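Local coordinates for inosine-uridine preferring nucleoside hydrolase (Gardnerella vaginalis 315-A, PDB 6BA1), which belongs to the inosine-uridine preferring nucleoside hydrolase family of alpha/beta proteins, holds a calcium ion and is found here in an assembly of two chains, at residues G68-S73 with T134-A138; V118-K123 with E145-I150; A181-R186 with M268-V272. One frame throughout, in Å; residues are numbered along the deposited sequence.

Interaction 1: G68-S73 with T134-A138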
loop_
_atom_site.group_PDB
_atom_site.type_symbol
_atom_site.label_atom_id
_atom_site.label_comp_id
_atom_site.label_asym_id
_atom_site.label_seq_id
_atom_site.Cartn_x
_atom_site.Cartn_y
_atom_site.Cartn_z
ATOM N N GLY A 68 -26.223 18.109 -1.347
ATOM C CA GLY A 68 -25.851 17.048 -0.405
ATOM C C GLY A 68 -25.784 17.526 1.038
ATOM O O GLY A 68 -26.394 18.521 1.388
ATOM N N LEU A 69 -25.016 16.811 1.857
ATOM C CA LEU A 69 -24.956 17.044 3.305
ATOM C C LEU A 69 -23.863 18.038 3.686
ATOM O O LEU A 69 -22.818 18.070 3.051
ATOM C CB LEU A 69 -24.766 15.702 4.033
ATOM C CG LEU A 69 -25.956 14.743 3.918
ATOM C CD1 LEU A 69 -25.535 13.289 3.890
ATOM C CD2 LEU A 69 -26.916 14.972 5.064
ATOM N N SER A 70 -24.114 18.835 4.727
ATOM C CA SER A 70 -23.195 19.910 5.180
ATOM C C SER A 70 -22.030 19.417 6.035
ATOM O O SER A 70 -20.908 19.909 5.879
ATOM C CB SER A 70 -23.961 20.956 5.995
ATOM O OG SER A 70 -24.903 21.637 5.195
ATOM N N HIS A 71 -22.313 18.480 6.944
ATOM C CA HIS A 71 -21.310 17.985 7.909
ATOM C C HIS A 71 -21.061 16.486 7.726
ATOM O O HIS A 71 -21.770 15.813 6.982
ATOM C CB HIS A 71 -21.726 18.313 9.367
ATOM C CG HIS A 71 -23.117 17.894 9.730
ATOM N ND1 HIS A 71 -24.152 18.794 9.869
ATOM C CD2 HIS A 71 -23.647 16.675 9.995
ATOM C CE1 HIS A 71 -25.264 18.152 10.201
ATOM N NE2 HIS A 71 -24.982 16.863 10.285
ATOM N N ALA A 72 -20.035 15.986 8.412
ATOM C CA ALA A 72 -19.630 14.581 8.318
ATOM C C ALA A 72 -20.610 13.600 8.962
ATOM O O ALA A 72 -21.329 13.953 9.899
ATOM C CB ALA A 72 -18.245 14.393 8.912
ATOM N N SER A 73 -20.636 12.377 8.419
ATOM C CA SER A 73 -21.296 11.199 9.001
ATOM C C SER A 73 -21.399 11.214 10.533
ATOM O O SER A 73 -22.483 11.000 11.081
ATOM C CB SER A 73 -20.541 9.935 8.550
ATOM O OG SER A 73 -21.055 8.732 9.111
ATOM N N THR A 134 -19.155 11.271 2.279
ATOM C CA THR A 134 -20.373 11.526 3.071
ATOM C C THR A 134 -21.697 11.301 2.351
ATOM O O THR A 134 -22.608 10.672 2.904
ATOM C CB THR A 134 -20.375 12.979 3.607
ATOM O OG1 THR A 134 -19.076 13.308 4.128
ATOM C CG2 THR A 134 -21.427 13.163 4.705
ATOM N N ASN A 135 -21.793 11.820 1.130
ATOM C CA ASN A 135 -23.026 11.727 0.346
ATOM C C ASN A 135 -23.356 10.294 -0.064
ATOM O O ASN A 135 -24.422 9.786 0.293
ATOM C CB ASN A 135 -22.977 12.659 -0.874
ATOM C CG ASN A 135 -23.037 14.135 -0.498
ATOM O OD1 ASN A 135 -23.522 14.516 0.569
ATOM N ND2 ASN A 135 -22.554 14.974 -1.393
ATOM N N ILE A 136 -22.457 9.637 -0.791
ATOM C CA ILE A 136 -22.723 8.254 -1.238
ATOM C C ILE A 136 -22.755 7.201 -0.106
ATOM O O ILE A 136 -23.318 6.117 -0.279
ATOM C CB ILE A 136 -21.789 7.817 -2.391
ATOM C CG1 ILE A 136 -22.333 6.534 -3.044
ATOM C CG2 ILE A 136 -20.346 7.660 -1.921
ATOM C CD1 ILE A 136 -22.121 6.446 -4.535
ATOM N N ALA A 137 -22.168 7.524 1.048
ATOM C CA ALA A 137 -22.337 6.709 2.256
ATOM C C ALA A 137 -23.789 6.714 2.726
ATOM O O ALA A 137 -24.352 5.660 3.034
ATOM C CB ALA A 137 -21.442 7.213 3.366
ATOM N N ALA A 138 -24.379 7.909 2.783
ATOM C CA ALA A 138 -25.798 8.072 3.102
ATOM C C ALA A 138 -26.717 7.434 2.047
ATOM O O ALA A 138 -27.780 6.910 2.388
ATOM C CB ALA A 138 -26.136 9.545 3.278
#
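The flat group of this contact is the carboxamide of Asn135, and it meets Leu69 through its oxygen. The Leu69 N-H points almost straight at OD1, with 3.0 Å from Leu69 N to Asn135 OD1 and an angle of 173° at the hydrogen. The donor is tilted 18° from the carbonyl plane, close to the flat of the group. Gly68 CA lies against the same oxygen. At the other end of the amide, Asn135 ND2 gives hydrogen bonds to Asp10 OD1 and Gly37 O, and partners at both ends are consistent with the modelled orientation of the amide. Beyond the amide, methyl groups meet carbons and backbone carbonyls. Leu69 CD1 comes to 3.8 Å from Ala138 CB, one turn after Thr134, and is also near Thr134 O. Thr134 turns its CG2 anti to the backbone N (OG1 at chi1 -44°), and this methyl faces the loop, 3.5 Å from His71 O. Its hydroxyl bonds instead to Tyr39 OH and Asp177 OD2, and the same Asp177 oxygen accepts Ser73 N. The arrangement illustrates how an alpha/beta fold binds a loop following one parallel strand to the first turn of a helix following another, here with the Asn135 side chain about 12 Å from the calcium ion.

Interaction 2: V118-K123 with E145-I150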
loop_
_atom_site.group_PDB
_atom_site.type_symbol
_atom_site.label_atom_id
_atom_site.label_comp_id
_atom_site.label_asym_id
_atom_site.label_seq_id
_atom_site.Cartn_x
_atom_site.Cartn_y
_atom_site.Cartn_z
ATOM N N VAL A 118 -29.313 6.008 -10.157
ATOM C CA VAL A 118 -28.892 4.601 -10.205
ATOM C C VAL A 118 -30.011 3.728 -10.766
ATOM O O VAL A 118 -29.763 2.884 -11.622
ATOM C CB VAL A 118 -28.440 4.079 -8.812
ATOM C CG1 VAL A 118 -28.314 2.558 -8.780
ATOM C CG2 VAL A 118 -27.118 4.724 -8.408
ATOM N N LYS A 119 -31.233 3.935 -10.286
ATOM C CA LYS A 119 -32.375 3.156 -10.769
ATOM C C LYS A 119 -32.793 3.518 -12.195
ATOM O O LYS A 119 -33.298 2.654 -12.912
ATOM C CB LYS A 119 -33.556 3.215 -9.781
ATOM C CG LYS A 119 -33.559 2.046 -8.796
ATOM C CD LYS A 119 -33.649 2.453 -7.333
ATOM C CE LYS A 119 -32.991 1.388 -6.452
ATOM N NZ LYS A 119 -33.151 1.622 -4.987
ATOM N N LYS A 120 -32.559 4.762 -12.619
ATOM C CA LYS A 120 -32.851 5.165 -14.004
ATOM C C LYS A 120 -31.830 4.605 -14.987
ATOM O O LYS A 120 -32.188 3.869 -15.907
ATOM C CB LYS A 120 -32.918 6.695 -14.157
ATOM C CG LYS A 120 -33.425 7.126 -15.525
ATOM C CD LYS A 120 -34.215 8.434 -15.518
ATOM C CE LYS A 120 -34.875 8.647 -16.864
ATOM N NZ LYS A 120 -36.025 9.595 -16.791
ATOM N N TYR A 121 -30.563 4.949 -14.777
ATOM C CA TYR A 121 -29.508 4.664 -15.752
ATOM C C TYR A 121 -28.697 3.401 -15.461
ATOM O O TYR A 121 -27.901 2.992 -16.306
ATOM C CB TYR A 121 -28.598 5.890 -15.900
ATOM C CG TYR A 121 -29.382 7.134 -16.257
ATOM C CD1 TYR A 121 -30.047 7.232 -17.484
ATOM C CD2 TYR A 121 -29.499 8.199 -15.358
ATOM C CE1 TYR A 121 -30.789 8.366 -17.811
ATOM C CE2 TYR A 121 -30.239 9.335 -15.682
ATOM C CZ TYR A 121 -30.879 9.413 -16.905
ATOM O OH TYR A 121 -31.600 10.534 -17.229
ATOM N N GLY A 122 -28.894 2.791 -14.290
ATOM C CA GLY A 122 -28.289 1.488 -13.964
ATOM C C GLY A 122 -26.789 1.417 -14.201
ATOM O O GLY A 122 -26.018 2.179 -13.608
ATOM N N LYS A 123 -26.388 0.514 -15.093
ATOM C CA LYS A 123 -24.978 0.290 -15.406
ATOM C C LYS A 123 -24.370 1.276 -16.415
ATOM O O LYS A 123 -23.168 1.212 -16.684
ATOM C CB LYS A 123 -24.752 -1.167 -15.837
ATOM C CG LYS A 123 -24.967 -2.148 -14.688
ATOM C CD LYS A 123 -23.875 -3.196 -14.541
ATOM C CE LYS A 123 -23.828 -3.721 -13.116
ATOM N NZ LYS A 123 -23.201 -5.064 -13.038
ATOM N N GLU A 145 -29.047 -1.493 -2.342
ATOM C CA GLU A 145 -29.160 -2.105 -3.689
ATOM C C GLU A 145 -28.184 -1.492 -4.699
ATOM O O GLU A 145 -27.666 -2.197 -5.567
ATOM C CB GLU A 145 -30.567 -1.961 -4.295
ATOM C CG GLU A 145 -31.753 -2.242 -3.382
ATOM C CD GLU A 145 -32.370 -0.965 -2.825
ATOM O OE1 GLU A 145 -31.677 -0.264 -2.068
ATOM O OE2 GLU A 145 -33.532 -0.651 -3.145
ATOM N N ILE A 146 -27.973 -0.177 -4.580
ATOM C CA ILE A 146 -27.060 0.601 -5.432
ATOM C C ILE A 146 -25.800 -0.174 -5.838
ATOM O O ILE A 146 -25.450 -0.205 -7.020
ATOM C CB ILE A 146 -26.636 1.923 -4.732
ATOM C CG1 ILE A 146 -27.808 2.911 -4.644
ATOM C CG2 ILE A 146 -25.475 2.609 -5.461
ATOM C CD1 ILE A 146 -27.566 4.043 -3.661
ATOM N N LYS A 147 -25.137 -0.770 -4.841
ATOM C CA LYS A 147 -23.918 -1.596 -5.009
ATOM C C LYS A 147 -23.829 -2.303 -6.362
ATOM O O LYS A 147 -22.898 -2.072 -7.147
ATOM C CB LYS A 147 -23.858 -2.688 -3.936
ATOM C CG LYS A 147 -23.623 -2.231 -2.513
ATOM C CD LYS A 147 -23.957 -3.358 -1.537
ATOM C CE LYS A 147 -23.936 -2.856 -0.099
ATOM N NZ LYS A 147 -23.932 -3.944 0.899
ATOM N N ASP A 148 -24.825 -3.148 -6.618
ATOM C CA ASP A 148 -24.847 -4.027 -7.781
ATOM C C ASP A 148 -25.473 -3.329 -8.992
ATOM O O ASP A 148 -25.083 -3.596 -10.132
ATOM C CB ASP A 148 -25.604 -5.320 -7.444
ATOM C CG ASP A 148 -25.074 -6.001 -6.170
ATOM O OD1 ASP A 148 -23.847 -6.162 -6.023
ATOM O OD2 ASP A 148 -25.886 -6.378 -5.310
ATOM N N GLU A 149 -26.430 -2.431 -8.736
ATOM C CA GLU A 149 -27.131 -1.696 -9.797
ATOM C C GLU A 149 -26.259 -0.650 -10.514
ATOM O O GLU A 149 -26.371 -0.499 -11.732
ATOM C CB GLU A 149 -28.416 -1.042 -9.248
ATOM C CG GLU A 149 -29.524 -2.022 -8.880
ATOM C CD GLU A 149 -30.767 -1.339 -8.332
ATOM O OE1 GLU A 149 -30.687 -0.730 -7.246
ATOM O OE2 GLU A 149 -31.837 -1.416 -8.985
ATOM N N ILE A 150 -25.411 0.066 -9.771
ATOM C CA ILE A 150 -24.579 1.141 -10.353
ATOM C C ILE A 150 -23.479 0.594 -11.277
ATOM O O ILE A 150 -22.959 -0.507 -11.060
ATOM C CB ILE A 150 -23.968 2.069 -9.268
ATOM C CG1 ILE A 150 -23.460 3.383 -9.886
ATOM C CG2 ILE A 150 -22.856 1.380 -8.497
ATOM C CD1 ILE A 150 -23.133 4.461 -8.874
#
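Gly122 and Lys123 bring the end of one helix against Glu149 and Ile150 at the end of another. Helix 110-121 stops where Gly122 takes a positive phi (51°), although its N still bonds back to Val118 O, while helix 146-149 gives way at Ile150 to an extended conformation. The chains are nearest at Lys123 and Ile150, whose CA atoms are 5.1 Å apart, and the carbonyl of Glu149 lies beside the Gly122-Lys123 peptide without a hydrogen bond. Val118 supplies the apolar centre. Its two methyls divide the work: CG1, anti to the backbone N, rests 3.6 Å from Glu149 CB, and CG2 lies 4.0 Å from Ile146 CG2 and equally far from Ile150 CD1, the side chains meeting roughly at right angles. Toward solvent the chemistry becomes ionic. Lys119, bent at chi2 (128°), sends NZ to within 3.0 Å of Glu145 OE2 in a salt bridge whose hydrogen bond is weak. The Glu149 carboxylate crosses the lysine chain at a slant, with OE1 close to Lys119 CE but beyond salt-bridge distance of NZ. Lys123 lays its aliphatic part over the backbone, CE close to Asp148 O. On the inner side Val118 touches Leu125 and Ile150 touches Tyr127, while Ile146 packs on Ala139 and Leu140 of helix 134-142. As in other alpha/beta folds, the two helix ends lead into neighbouring parallel strands, 125-129 and 152-156.

Interaction 3: A181-R186 with M268-V272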
loop_
_atom_site.group_PDB
_atom_site.type_symbol
_atom_site.label_atom_id
_atom_site.label_comp_id
_atom_site.label_asym_id
_atom_site.label_seq_id
_atom_site.Cartn_x
_atom_site.Cartn_y
_atom_site.Cartn_z
ATOM N N ALA A 181 -16.210 6.999 4.043
ATOM C CA ALA A 181 -15.277 6.350 3.121
ATOM C C ALA A 181 -15.154 4.847 3.393
ATOM O O ALA A 181 -15.114 4.052 2.454
ATOM C CB ALA A 181 -13.909 7.013 3.193
ATOM N N ASP A 182 -15.112 4.469 4.673
ATOM C CA ASP A 182 -15.086 3.056 5.060
ATOM C C ASP A 182 -16.320 2.332 4.529
ATOM O O ASP A 182 -16.205 1.276 3.894
ATOM C CB ASP A 182 -14.998 2.899 6.588
ATOM C CG ASP A 182 -14.729 1.451 7.028
ATOM O OD1 ASP A 182 -14.006 0.709 6.330
ATOM O OD2 ASP A 182 -15.242 1.053 8.093
ATOM N N ILE A 183 -17.491 2.920 4.771
ATOM C CA ILE A 183 -18.765 2.334 4.350
ATOM C C ILE A 183 -18.766 2.088 2.838
ATOM O O ILE A 183 -19.156 1.007 2.390
ATOM C CB ILE A 183 -19.965 3.216 4.793
ATOM C CG1 ILE A 183 -20.111 3.185 6.326
ATOM C CG2 ILE A 183 -21.271 2.758 4.145
ATOM C CD1 ILE A 183 -20.777 4.413 6.914
ATOM N N LEU A 184 -18.300 3.078 2.074
ATOM C CA LEU A 184 -18.187 2.959 0.619
ATOM C C LEU A 184 -17.270 1.818 0.186
ATOM O O LEU A 184 -17.650 0.997 -0.648
ATOM C CB LEU A 184 -17.673 4.272 0.009
ATOM C CG LEU A 184 -17.296 4.267 -1.478
ATOM C CD1 LEU A 184 -18.447 3.807 -2.353
ATOM C CD2 LEU A 184 -16.820 5.640 -1.898
ATOM N N PHE A 185 -16.063 1.783 0.742
ATOM C CA PHE A 185 -15.043 0.810 0.326
ATOM C C PHE A 185 -15.516 -0.611 0.624
ATOM O O PHE A 185 -15.445 -1.496 -0.241
ATOM C CB PHE A 185 -13.706 1.079 1.038
ATOM C CG PHE A 185 -12.921 2.262 0.506
ATOM C CD1 PHE A 185 -13.522 3.315 -0.176
ATOM C CD2 PHE A 185 -11.555 2.332 0.736
ATOM C CE1 PHE A 185 -12.766 4.389 -0.631
ATOM C CE2 PHE A 185 -10.800 3.409 0.285
ATOM C CZ PHE A 185 -11.405 4.434 -0.399
ATOM N N ARG A 186 -16.016 -0.796 1.848
ATOM C CA ARG A 186 -16.582 -2.065 2.303
ATOM C C ARG A 186 -17.878 -2.470 1.596
ATOM O O ARG A 186 -18.154 -3.668 1.490
ATOM C CB ARG A 186 -16.855 -2.020 3.815
ATOM C CG ARG A 186 -15.612 -1.989 4.678
ATOM C CD ARG A 186 -15.865 -2.531 6.084
ATOM N NE ARG A 186 -14.735 -3.368 6.519
ATOM C CZ ARG A 186 -13.675 -2.954 7.211
ATOM N NH1 ARG A 186 -13.524 -1.688 7.596
ATOM N NH2 ARG A 186 -12.734 -3.843 7.513
ATOM N N MET A 268 -10.549 -3.378 0.089
ATOM C CA MET A 268 -10.076 -2.243 0.886
ATOM C C MET A 268 -10.969 -1.917 2.077
ATOM O O MET A 268 -12.082 -2.422 2.205
ATOM C CB MET A 268 -10.000 -1.000 0.005
ATOM C CG MET A 268 -8.901 -1.021 -1.038
ATOM S SD MET A 268 -7.293 -0.612 -0.373
ATOM C CE MET A 268 -7.559 1.038 0.253
ATOM N N GLN A 269 -10.440 -1.059 2.941
ATOM C CA GLN A 269 -11.161 -0.489 4.072
ATOM C C GLN A 269 -10.582 0.886 4.362
ATOM O O GLN A 269 -9.603 1.300 3.736
ATOM C CB GLN A 269 -11.027 -1.379 5.317
ATOM C CG GLN A 269 -9.586 -1.639 5.777
ATOM C CD GLN A 269 -9.486 -2.232 7.169
ATOM O OE1 GLN A 269 -9.711 -3.421 7.370
ATOM N NE2 GLN A 269 -9.128 -1.408 8.138
ATOM N N VAL A 270 -11.191 1.587 5.306
ATOM C CA VAL A 270 -10.612 2.798 5.862
ATOM C C VAL A 270 -10.568 2.622 7.363
ATOM O O VAL A 270 -11.515 2.118 7.968
ATOM C CB VAL A 270 -11.406 4.065 5.485
ATOM C CG1 VAL A 270 -10.831 5.301 6.171
ATOM C CG2 VAL A 270 -11.415 4.244 3.973
ATOM N N ASP A 271 -9.450 3.022 7.952
ATOM C CA ASP A 271 -9.238 2.863 9.380
ATOM C C ASP A 271 -10.089 3.883 10.118
ATOM O O ASP A 271 -10.076 5.069 9.787
ATOM C CB ASP A 271 -7.754 3.006 9.746
ATOM C CG ASP A 271 -6.915 1.776 9.387
ATOM O OD1 ASP A 271 -7.445 0.785 8.854
ATOM O OD2 ASP A 271 -5.700 1.811 9.653
ATOM N N VAL A 272 -10.844 3.390 11.092
ATOM C CA VAL A 272 -11.765 4.199 11.879
ATOM C C VAL A 272 -11.307 4.327 13.342
ATOM O O VAL A 272 -11.343 5.428 13.890
ATOM C CB VAL A 272 -13.189 3.598 11.793
ATOM C CG1 VAL A 272 -14.163 4.320 12.721
ATOM C CG2 VAL A 272 -13.680 3.633 10.352
#
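Asp182 reaches from its helix to the backbone of Val270, where OD1 accepts the N-H in a nearly straight bond: 3.1 Å from Val270 N to Asp182 OD1, 177° at the hydrogen. The donor comes from above the carboxylate plane. With CG anti to the backbone N, the carboxylate also meets Val272, whose CG2 is 3.8 Å from Asp182 OD2. Beside it, Val270 CG2 sits over one face of the Phe185 ring in a CH-pi contact, 4.1 Å from the centroid and offset toward the rim, and touches Ala181 CB. Phe185 CD2 packs on Met268 CB at 3.7 Å. One turn on from Asp182, Arg186 NH1 forms a salt bridge with Asp182 OD1 (2.8 Å), its hydrogen bonds weak. The guanidinium has Gln269 CB over one face, and NH2 makes a weak hydrogen bond to Gln269 OE1, the two flat groups turned 56° apart. Farther out, Asp271 is held by Arg279 and Thr276 and packs on His163 of the second subunit. The axes of segment 181-186 and strand 268-270 run nearly antiparallel (169°). The helix thus packs its side on one strand of the two-stranded antiparallel sheet 268-270/280-282, and Leu155 of strand 152-156 lies against Phe185.

In the fold
Interaction 3 is the buried contact; interactions 1 and 2 are only partly buried, and the centre of interaction 2 lies about 20 Å from the centre of the chain, farther out than the other two. Charge occurs both at the surface, in the lysine-glutamate salt bridge of interaction 2, and in buried interaction 3, where a carboxylate takes a strand N-H beside an arginine. In interaction 1 a neutral side-chain amide takes a loop N-H. Interactions 1 and 2 involve successive helices, 134-142 and 146-149, without touching. Interactions 1 and 3 do touch, through Ile136 CG2 and Leu184 CD2, 4.1 Å apart, so helices 134-142 and 178-187 pack together between them.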